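Local coordinates for protein putative aminooxidase (Propionibacterium acnes, PDB 2BA9) that binds FAD and isomerises polyunsaturated fatty acids to yield conjugated linoleic acid, at residues Phe397-Ile402 against Cys412-Asp417; Gly389-Arg394 against Val419-Val424. All coordinates share one frame; numbering follows the deposited sequence.

In the fold
Both contacts set the C-terminal helix 408-423 against the chain around strand 396-398, an outermost strand of the parallel four-stranded sheet, and their centres lie about 11 Å apart on the same side of the molecule. Contact 1 is buried: an aromatic ring and an alanine pack beside a water bridge, and the chain past the strand then runs on to FAD. Contact 2 is a surface contact about two turns later on the helix, where a glutamine's methylenes press against a phenylalanine and an arginine approaches the amide without bonding to it. The two are joined directly through the amide of Gln391, which reaches from contact 2 to the strand of contact 1.

Contact 1 of 2, residues Phe397-Ile402 against Cys412-Asp417; sequences FYAGEI and CHYSKD. With FAD (flavin-adenine dinucleotide), chain D.
Tyr398 reaches helix 408-423 through its backbone: its carbonyl O lies 3.6 Å from Tyr414 CE2 and 3.5 Å from Tyr414 OH, a packing approach oblique to the ring. The hydroxyl of Tyr414 is hydrogen-bonded instead to Glu388, while that of Tyr398 goes to Glu269, so both phenols are anchored beyond the contact. At Ala399 the methyl CB packs 3.9 Å from Tyr414 CE2, and CD2 is almost as near, so the methyl comes obliquely to the CD2-CE2 bond. Tyr414 gets there with CG anti to its backbone nitrogen (chi1 -170°), which sends the ring from the helix across to the strand end. Next, Gly400 N donates to a water that in turn donates to Ser415 OG at 2.8 Å, a bridge between helix and the loop after the strand where no direct bond forms; Gly400 CA comes within 3.9 Å of FAD O2P. Glu401, extended beyond CG, accepts from FAD O3' at OE2 (2.6 Å), and its OE1 forms a salt bridge with Lys45, which also binds FAD. A segment just past a strand end that brings a glycine and an acid to the pyrophosphate and ribityl chain is typical of the FAD-binding Rossmann-type domain of the flavin amine oxidoreductase family.

Contact 2 of 2, residues Gly389-Arg394 against Val419-Val424; sequences GMQGRR and VTRFFV
Gln391 brings CB and CG obliquely against the CZ end of Phe422, the side chains crossing at about a right angle, and this is the close-packed half of the contact. CB sits 3.6 Å from Phe422 CZ and CG 3.8 Å from the same atom. The bend at chi2 (-76°) swings the amide round toward Tyr398 and Glu388, its plane 52° from that of the ring. Thus turned, the amide is held from both ends by groups outside the contact: OE1 accepts from Tyr398 N on strand 396-398, and NE2 donates to Glu388. Phe397 meets the Phe422 ring as well, extending the apolar patch inward. The polar side is looser. Arg421 NH2 comes only to 3.8 Å from Gln391 NE2, with no hydrogen bond between them, and has a long, weak ion pair with Glu388. Phe422 CE2 covers one face of the guanidinium, 3.4 Å above its centre, and the group makes a cation-pi contact with Tyr134. On the loop side, the type II beta turn from Met390 to Arg393, with Gly392 at positive phi, presents Gln391. The contact joins this turn, which leads from helix 383-389 into strand 396-398, to the wider, pi-type turn at 419-423 of helix 408-423, packed beside the Rossmann-type sheet.

Contact 1 of 2, residues Phe397-Ile402 against Cys412-Asp417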
# COMPACT_ATOMS: atom_id res chain seq x y z
N PHE A 397 4.62 16.75 -11.43
CA PHE A 397 3.81 16.55 -10.23
C PHE A 397 4.12 15.19 -9.62
O PHE A 397 4.50 14.25 -10.32
CB PHE A 397 2.33 16.70 -10.55
CG PHE A 397 1.95 18.08 -11.00
CD1 PHE A 397 1.54 19.04 -10.08
CD2 PHE A 397 2.03 18.44 -12.35
CE1 PHE A 397 1.18 20.30 -10.49
CE2 PHE A 397 1.69 19.72 -12.76
CZ PHE A 397 1.26 20.65 -11.83
N TYR A 398 3.98 15.12 -8.30
CA TYR A 398 4.40 13.97 -7.49
C TYR A 398 3.20 13.32 -6.82
O TYR A 398 2.42 14.01 -6.16
CB TYR A 398 5.42 14.42 -6.44
CG TYR A 398 6.57 15.22 -7.05
CD1 TYR A 398 7.55 14.60 -7.82
CD2 TYR A 398 6.65 16.60 -6.89
CE1 TYR A 398 8.59 15.33 -8.40
CE2 TYR A 398 7.69 17.33 -7.46
CZ TYR A 398 8.65 16.69 -8.22
OH TYR A 398 9.68 17.41 -8.77
N ALA A 399 3.06 12.00 -7.01
CA ALA A 399 1.92 11.24 -6.50
C ALA A 399 2.29 9.78 -6.15
O ALA A 399 3.45 9.45 -5.95
CB ALA A 399 0.79 11.30 -7.50
N GLY A 400 1.29 8.91 -6.05
CA GLY A 400 1.55 7.51 -5.70
C GLY A 400 1.78 7.32 -4.22
O GLY A 400 1.50 8.20 -3.40
N GLU A 401 2.29 6.15 -3.85
CA GLU A 401 2.32 5.74 -2.45
C GLU A 401 3.10 6.71 -1.55
O GLU A 401 2.61 7.06 -0.48
CB GLU A 401 2.85 4.33 -2.31
CG GLU A 401 1.90 3.25 -2.87
CD GLU A 401 2.51 1.86 -2.87
OE1 GLU A 401 3.70 1.74 -3.23
OE2 GLU A 401 1.81 0.89 -2.51
N ILE A 402 4.26 7.18 -1.99
CA ILE A 402 5.11 8.05 -1.17
C ILE A 402 4.39 9.31 -0.67
O ILE A 402 4.65 9.73 0.44
CB ILE A 402 6.44 8.45 -1.90
CG1 ILE A 402 7.45 9.09 -0.93
CG2 ILE A 402 6.14 9.39 -3.08
CD1 ILE A 402 7.67 8.38 0.38
N CYS A 412 -5.42 6.41 -4.90
CA CYS A 412 -6.44 6.83 -5.87
C CYS A 412 -7.07 8.15 -5.41
O CYS A 412 -7.24 9.07 -6.20
CB CYS A 412 -7.51 5.76 -6.04
SG CYS A 412 -6.93 4.23 -6.85
N HIS A 413 -7.41 8.22 -4.12
CA HIS A 413 -7.93 9.45 -3.48
C HIS A 413 -6.95 10.64 -3.63
O HIS A 413 -7.35 11.77 -3.95
CB HIS A 413 -8.23 9.15 -2.00
CG HIS A 413 -8.96 10.24 -1.27
ND1 HIS A 413 -9.20 10.17 0.09
CD2 HIS A 413 -9.47 11.42 -1.69
CE1 HIS A 413 -9.84 11.26 0.47
NE2 HIS A 413 -10.02 12.03 -0.59
N TYR A 414 -5.66 10.36 -3.45
CA TYR A 414 -4.65 11.38 -3.69
C TYR A 414 -4.61 11.81 -5.17
O TYR A 414 -4.49 13.00 -5.46
CB TYR A 414 -3.26 10.90 -3.25
CG TYR A 414 -2.22 12.00 -3.26
CD1 TYR A 414 -1.89 12.68 -2.10
CD2 TYR A 414 -1.59 12.37 -4.44
CE1 TYR A 414 -0.95 13.70 -2.12
CE2 TYR A 414 -0.65 13.38 -4.47
CZ TYR A 414 -0.33 14.04 -3.30
OH TYR A 414 0.59 15.04 -3.31
N SER A 415 -4.68 10.84 -6.09
CA SER A 415 -4.72 11.18 -7.53
C SER A 415 -5.94 12.07 -7.89
O SER A 415 -5.79 13.12 -8.54
CB SER A 415 -4.69 9.90 -8.40
OG SER A 415 -3.35 9.46 -8.62
N LYS A 416 -7.13 11.66 -7.45
CA LYS A 416 -8.36 12.48 -7.55
C LYS A 416 -8.14 13.92 -7.10
O LYS A 416 -8.46 14.88 -7.81
CB LYS A 416 -9.46 11.84 -6.69
CG LYS A 416 -10.82 12.55 -6.63
CD LYS A 416 -11.70 11.89 -5.58
CE LYS A 416 -13.15 12.34 -5.64
NZ LYS A 416 -13.32 13.71 -5.13
N ASP A 417 -7.60 14.07 -5.89
CA ASP A 417 -7.41 15.39 -5.29
C ASP A 417 -6.32 16.20 -6.02
O ASP A 417 -6.40 17.41 -6.08
CB ASP A 417 -7.05 15.27 -3.81
CG ASP A 417 -8.24 14.92 -2.93
OD1 ASP A 417 -9.41 15.09 -3.35
OD2 ASP A 417 -8.02 14.49 -1.78
PA FAD D . 1.80 0.26 -7.61
O1A FAD D . 0.59 -0.54 -7.24
O2A FAD D . 3.14 -0.30 -7.16
O5B FAD D . 1.88 0.38 -9.20
C5B FAD D . 2.93 1.15 -9.75
C4B FAD D . 2.98 0.96 -11.25
O4B FAD D . 4.02 1.77 -11.77
C3B FAD D . 3.25 -0.50 -11.63
O3B FAD D . 2.27 -0.94 -12.54
C2B FAD D . 4.65 -0.46 -12.22
O2B FAD D . 4.89 -1.50 -13.16
C1B FAD D . 4.73 1.00 -12.72
N9A FAD D . 6.13 1.42 -12.85
C8A FAD D . 7.12 1.36 -11.89
N7A FAD D . 8.28 1.82 -12.42
C5A FAD D . 8.05 2.18 -13.72
C6A FAD D . 8.86 2.69 -14.75
N6A FAD D . 10.06 3.29 -14.42
N1A FAD D . 8.29 2.97 -15.98
C2A FAD D . 6.95 2.70 -16.23
N3A FAD D . 6.16 2.19 -15.21
C4A FAD D . 6.69 1.92 -13.99
N1 FAD D . -3.86 -2.02 -0.44
C2 FAD D . -5.07 -1.85 0.19
O2 FAD D . -5.72 -0.82 -0.00
N3 FAD D . -5.54 -2.81 1.07
C4 FAD D . -4.81 -3.96 1.29
O4 FAD D . -5.27 -4.82 2.06
C4X FAD D . -3.58 -4.15 0.64
N5 FAD D . -2.81 -5.28 0.85
C5X FAD D . -1.69 -5.55 0.10
C6 FAD D . -1.01 -6.76 0.23
C7 FAD D . 0.10 -7.03 -0.56
C7M FAD D . 0.79 -8.35 -0.40
C8 FAD D . 0.54 -6.08 -1.48
C8M FAD D . 1.73 -6.32 -2.36
C9 FAD D . -0.14 -4.87 -1.61
C9A FAD D . -1.25 -4.58 -0.82
N10 FAD D . -1.94 -3.36 -0.91
C10 FAD D . -3.13 -3.17 -0.24
C1' FAD D . -1.26 -2.14 -1.43
C2' FAD D . -1.76 -1.76 -2.82
O2' FAD D . -1.78 -2.87 -3.70
C3' FAD D . -0.85 -0.66 -3.35
O3' FAD D . -0.74 0.38 -2.36
C4' FAD D . -1.36 -0.11 -4.67
O4' FAD D . -1.21 -1.06 -5.71
C5' FAD D . -0.62 1.19 -4.97
O5' FAD D . -0.84 1.56 -6.30
P FAD D . 0.22 2.53 -7.05
O1P FAD D . -0.19 2.75 -8.50
O2P FAD D . 0.30 3.81 -6.28
O3P FAD D . 1.63 1.75 -7.05
O HOH W 1 -1.79 9.15 -6.28

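Contact 2 of 2, residues Gly389-Arg394 against Val419-Val424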
# COMPACT_ATOMS: atom_id res chain seq x y z
N GLY A 389 5.69 21.42 -1.64
CA GLY A 389 6.10 22.72 -2.12
C GLY A 389 6.71 22.66 -3.50
O GLY A 389 6.60 23.60 -4.27
N MET A 390 7.35 21.54 -3.83
CA MET A 390 7.91 21.33 -5.17
C MET A 390 6.88 21.01 -6.25
O MET A 390 7.25 20.90 -7.41
CB MET A 390 8.92 20.18 -5.14
CG MET A 390 10.16 20.47 -4.34
SD MET A 390 11.14 18.98 -4.32
CE MET A 390 12.11 19.18 -2.86
N GLN A 391 5.61 20.85 -5.88
CA GLN A 391 4.60 20.42 -6.86
C GLN A 391 4.56 21.39 -8.04
O GLN A 391 4.71 22.60 -7.87
CB GLN A 391 3.21 20.28 -6.23
CG GLN A 391 3.07 19.10 -5.25
CD GLN A 391 2.96 17.73 -5.93
OE1 GLN A 391 3.43 17.54 -7.06
NE2 GLN A 391 2.34 16.78 -5.23
N GLY A 392 4.43 20.83 -9.24
CA GLY A 392 4.33 21.65 -10.45
C GLY A 392 5.64 22.20 -10.97
O GLY A 392 5.68 22.79 -12.06
N ARG A 393 6.73 22.02 -10.20
CA ARG A 393 8.05 22.48 -10.62
C ARG A 393 8.49 21.82 -11.91
O ARG A 393 8.60 20.59 -11.98
CB ARG A 393 9.11 22.22 -9.55
CG ARG A 393 10.50 22.76 -9.94
CD ARG A 393 11.60 22.35 -8.98
NE ARG A 393 11.40 22.90 -7.64
CZ ARG A 393 12.29 22.82 -6.65
NH1 ARG A 393 13.46 22.23 -6.83
NH2 ARG A 393 11.99 23.33 -5.46
N ARG A 394 8.78 22.65 -12.91
CA ARG A 394 9.09 22.20 -14.26
C ARG A 394 8.05 21.21 -14.75
O ARG A 394 8.38 20.16 -15.30
CB ARG A 394 10.51 21.63 -14.34
CG ARG A 394 11.58 22.71 -14.28
CD ARG A 394 12.88 22.16 -13.75
NE ARG A 394 13.63 21.44 -14.77
CZ ARG A 394 14.42 20.39 -14.55
NH1 ARG A 394 14.56 19.88 -13.34
NH2 ARG A 394 15.06 19.83 -15.56
N VAL A 419 -5.86 16.46 -9.14
CA VAL A 419 -6.52 17.12 -10.26
C VAL A 419 -7.26 18.34 -9.74
O VAL A 419 -7.19 19.42 -10.34
CB VAL A 419 -7.53 16.18 -10.96
CG1 VAL A 419 -8.23 16.92 -12.10
CG2 VAL A 419 -6.84 14.90 -11.47
N THR A 420 -7.94 18.17 -8.62
CA THR A 420 -8.60 19.28 -7.93
C THR A 420 -7.60 20.34 -7.48
O THR A 420 -7.83 21.52 -7.67
CB THR A 420 -9.38 18.81 -6.68
OG1 THR A 420 -10.22 17.71 -7.02
CG2 THR A 420 -10.22 19.96 -6.13
N ARG A 421 -6.49 19.91 -6.89
CA ARG A 421 -5.54 20.86 -6.28
C ARG A 421 -4.76 21.70 -7.29
O ARG A 421 -4.49 22.88 -7.02
CB ARG A 421 -4.57 20.13 -5.36
CG ARG A 421 -5.22 19.52 -4.12
CD ARG A 421 -4.19 19.21 -3.07
NE ARG A 421 -3.23 18.22 -3.54
CZ ARG A 421 -1.93 18.21 -3.27
NH1 ARG A 421 -1.34 19.17 -2.55
NH2 ARG A 421 -1.18 17.22 -3.75
N PHE A 422 -4.41 21.11 -8.44
CA PHE A 422 -3.50 21.76 -9.39
C PHE A 422 -3.97 21.94 -10.84
O PHE A 422 -3.44 22.80 -11.57
CB PHE A 422 -2.18 21.00 -9.40
CG PHE A 422 -1.53 20.90 -8.05
CD1 PHE A 422 -1.15 22.04 -7.37
CD2 PHE A 422 -1.31 19.66 -7.46
CE1 PHE A 422 -0.55 21.96 -6.12
CE2 PHE A 422 -0.71 19.57 -6.22
CZ PHE A 422 -0.33 20.72 -5.55
N PHE A 423 -4.94 21.15 -11.30
CA PHE A 423 -5.26 21.15 -12.72
C PHE A 423 -6.50 21.97 -13.03
O PHE A 423 -6.48 22.81 -13.93
CB PHE A 423 -5.40 19.72 -13.23
CG PHE A 423 -4.08 19.00 -13.34
CD1 PHE A 423 -3.50 18.77 -14.58
CD2 PHE A 423 -3.41 18.57 -12.20
CE1 PHE A 423 -2.27 18.10 -14.69
CE2 PHE A 423 -2.19 17.90 -12.29
CZ PHE A 423 -1.62 17.66 -13.54
N VAL A 424 -7.58 21.73 -12.30
CA VAL A 424 -8.85 22.40 -12.60
C VAL A 424 -8.75 23.92 -12.39
O VAL A 424 -8.41 24.41 -11.31
CB VAL A 424 -10.03 21.81 -11.78
CG1 VAL A 424 -10.37 20.41 -12.29
CG2 VAL A 424 -9.69 21.76 -10.31
OXT VAL A 424 -8.97 24.69 -13.32